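Local coordinates for protein insecticidal Delta-Endotoxin Cry8Ea1 (Bacillus Thuringiensis, PDB 3EB7) that kills the larvae of underground insect pests, probably by inserting its helical N-terminal domain into gut-cell membranes to form pores, at residues A[169-172]-A[173-177]. Sequence-based numbering, arbitrary orientation. Where two conformers were deposited one is given.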
ATOM      1  N   ASN A 169      15.848  19.540 -10.436  1.00 24.71           N
ATOM      2  CA  ASN A 169      14.653  19.982 -11.109  1.00 25.39           C
ATOM      3  C   ASN A 169      14.070  18.898 -11.983  1.00 25.11           C
ATOM      4  O   ASN A 169      12.880  18.776 -12.097  1.00 24.91           O
ATOM      5  CB  ASN A 169      14.923  21.282 -11.916  1.00 26.29           C
ATOM      6  CG  ASN A 169      15.211  22.489 -10.998  1.00 26.90           C
ATOM      7  OD1 ASN A 169      14.644  22.601  -9.921  1.00 31.93           O
ATOM      8  ND2 ASN A 169      16.117  23.362 -11.413  1.00 30.30           N
ATOM      9  N   ARG A 170      14.909  18.100 -12.617  1.00 25.37           N
ATOM     10  CA  ARG A 170      14.379  16.989 -13.401  1.00 25.62           C
ATOM     11  C   ARG A 170      13.737  15.946 -12.484  1.00 24.93           C
ATOM     12  O   ARG A 170      12.692  15.396 -12.807  1.00 25.26           O
ATOM     13  CB  ARG A 170      15.466  16.378 -14.277  1.00 26.00           C
ATOM     14  CG  ARG A 170      14.920  15.558 -15.467  1.00 29.38           C
ATOM     15  CD  ARG A 170      15.870  15.703 -16.677  1.00 32.29           C
ATOM     16  NE  ARG A 170      17.261  15.495 -16.298  1.00 29.62           N
ATOM     17  CZ  ARG A 170      17.853  14.297 -16.306  1.00 31.19           C
ATOM     18  NH1 ARG A 170      17.174  13.208 -16.677  1.00 28.12           N
ATOM     19  NH2 ARG A 170      19.129  14.185 -15.954  1.00 28.49           N
ATOM     20  N   GLN A 171      14.362  15.671 -11.340  1.00 24.96           N
ATOM     21  CA  GLN A 171      13.805  14.708 -10.411  1.00 24.17           C
ATOM     22  C   GLN A 171      12.406  15.165  -9.969  1.00 24.42           C
ATOM     23  O   GLN A 171      11.490  14.341  -9.902  1.00 24.65           O
ATOM     24  CB  GLN A 171      14.734  14.449  -9.227  1.00 23.84           C
ATOM     25  CG  GLN A 171      14.264  13.285  -8.325  1.00 25.85           C
ATOM     26  CD  GLN A 171      14.897  13.268  -6.959  1.00 26.06           C
ATOM     27  OE1 GLN A 171      15.053  14.302  -6.309  1.00 28.98           O
ATOM     28  NE2 GLN A 171      15.240  12.092  -6.500  1.00 25.63           N
ATOM     29  N   MET A 172      12.212  16.454  -9.685  1.00 24.88           N
ATOM     30  CA  MET A 172      10.876  16.965  -9.311  0.50 25.69           C
ATOM     31  C   MET A 172       9.886  16.834 -10.447  1.00 24.67           C
ATOM     32  O   MET A 172       8.737  16.464 -10.249  1.00 24.24           O
ATOM     33  CB  MET A 172      10.944  18.425  -8.896  0.50 25.44           C
ATOM     34  CG  MET A 172      11.730  18.663  -7.641  0.50 26.01           C
ATOM     35  SD  MET A 172      11.316  20.314  -7.076  0.50 29.04           S
ATOM     36  CE  MET A 172      11.980  21.330  -8.422  0.50 24.58           C
ATOM     37  N   SER A 173      10.341  17.143 -11.647  1.00 24.16           N
ATOM     38  CA  SER A 173       9.472  17.019 -12.790  1.00 24.45           C
ATOM     39  C   SER A 173       9.092  15.543 -13.015  1.00 23.36           C
ATOM     40  O   SER A 173       7.983  15.223 -13.441  1.00 22.72           O
ATOM     41  CB  SER A 173      10.146  17.632 -14.022  1.00 24.59           C
ATOM     42  OG  SER A 173       9.492  17.213 -15.219  1.00 27.98           O
ATOM     43  N   LEU A 174      10.010  14.644 -12.698  1.00 23.05           N
ATOM     44  CA  LEU A 174       9.828  13.231 -13.025  1.00 22.62           C
ATOM     45  C   LEU A 174       9.013  12.507 -11.957  1.00 21.60           C
ATOM     46  O   LEU A 174       8.205  11.626 -12.298  1.00 21.17           O
ATOM     47  CB  LEU A 174      11.171  12.542 -13.306  1.00 22.76           C
ATOM     48  CG  LEU A 174      11.895  12.854 -14.635  1.00 23.88           C
ATOM     49  CD1 LEU A 174      13.254  12.101 -14.708  1.00 20.37           C
ATOM     50  CD2 LEU A 174      11.059  12.586 -15.939  1.00 20.80           C
ATOM     51  N   ILE A 175       9.185  12.895 -10.691  1.00 19.71           N
ATOM     52  CA  ILE A 175       8.285  12.422  -9.651  1.00 19.30           C
ATOM     53  C   ILE A 175       6.840  12.647 -10.073  1.00 20.11           C
ATOM     54  O   ILE A 175       6.024  11.713 -10.044  1.00 20.02           O
ATOM     55  CB  ILE A 175       8.512  13.083  -8.271  1.00 19.66           C
ATOM     56  CG1 ILE A 175       9.878  12.696  -7.699  1.00 18.56           C
ATOM     57  CG2 ILE A 175       7.372  12.703  -7.271  1.00 17.26           C
ATOM     58  CD1 ILE A 175      10.315  13.581  -6.536  1.00 16.78           C
ATOM     59  N   ALA A 176       6.529  13.885 -10.464  1.00 20.62           N
ATOM     60  CA  ALA A 176       5.183  14.251 -10.956  1.00 21.40           C
ATOM     61  C   ALA A 176       4.757  13.412 -12.138  1.00 21.22           C
ATOM     62  O   ALA A 176       3.698  12.799 -12.111  1.00 22.70           O
ATOM     63  CB  ALA A 176       5.108  15.748 -11.310  1.00 21.03           C
ATOM     64  N   GLN A 177       5.574  13.379 -13.176  1.00 21.58           N
ATOM     65  CA  GLN A 177       5.217  12.669 -14.411  1.00 22.81           C
ATOM     66  C   GLN A 177       5.030  11.153 -14.207  1.00 21.11           C
ATOM     67  O   GLN A 177       4.047  10.600 -14.663  1.00 22.13           O
ATOM     68  CB  GLN A 177       6.259  12.952 -15.504  1.00 21.98           C
ATOM     69  CG  GLN A 177       6.173  11.958 -16.670  1.00 26.33           C
ATOM     70  CD  GLN A 177       7.205  12.170 -17.800  1.00 27.21           C
ATOM     71  OE1 GLN A 177       7.512  13.306 -18.190  1.00 34.11           O
ATOM     72  NE2 GLN A 177       7.736  11.060 -18.329  1.00 31.20           N
TER
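Arg170 and Leu174, one turn apart on helix 161-191 of the N-terminal helical-bundle domain of this three-domain Cry toxin, run side by side and point the same way. Their aliphatic parts meet at Arg170 CG and Leu174 CD1, 3.9 Å apart. In Leu174, chi1 of -73° sets CG beside the backbone N, 3.2 Å from Arg170 O, and CD1 reaches back along the arginine chain. Arg170 O also accepts a hydrogen bond from Leu174 N at 2.8 Å, although an N-H...O angle of 135° marks the bond as bent. The arginine chain bends at chi2 and chi3, and its guanidinium forms a salt bridge with Asp113 through NH2. Leu174 meanwhile packs on His143, Leu144 and Leu147 of helix 133-153.

The neighbouring i to i+4 pair, Gln171 and Ile175, is more loosely matched: Gln171 CG stands 4.3 Å from Ile175 CD1. The extended glutamine carries its amide NE2 to the carbonyl oxygens of Leu144 and Tyr225, while Ile175 touches Phe222 and Tyr541. Here Ile175 N gives Gln171 O a nearly straight bond, N-H...O 168°. Ile175 CG1 lies 3.2 Å from the same Gln171 O.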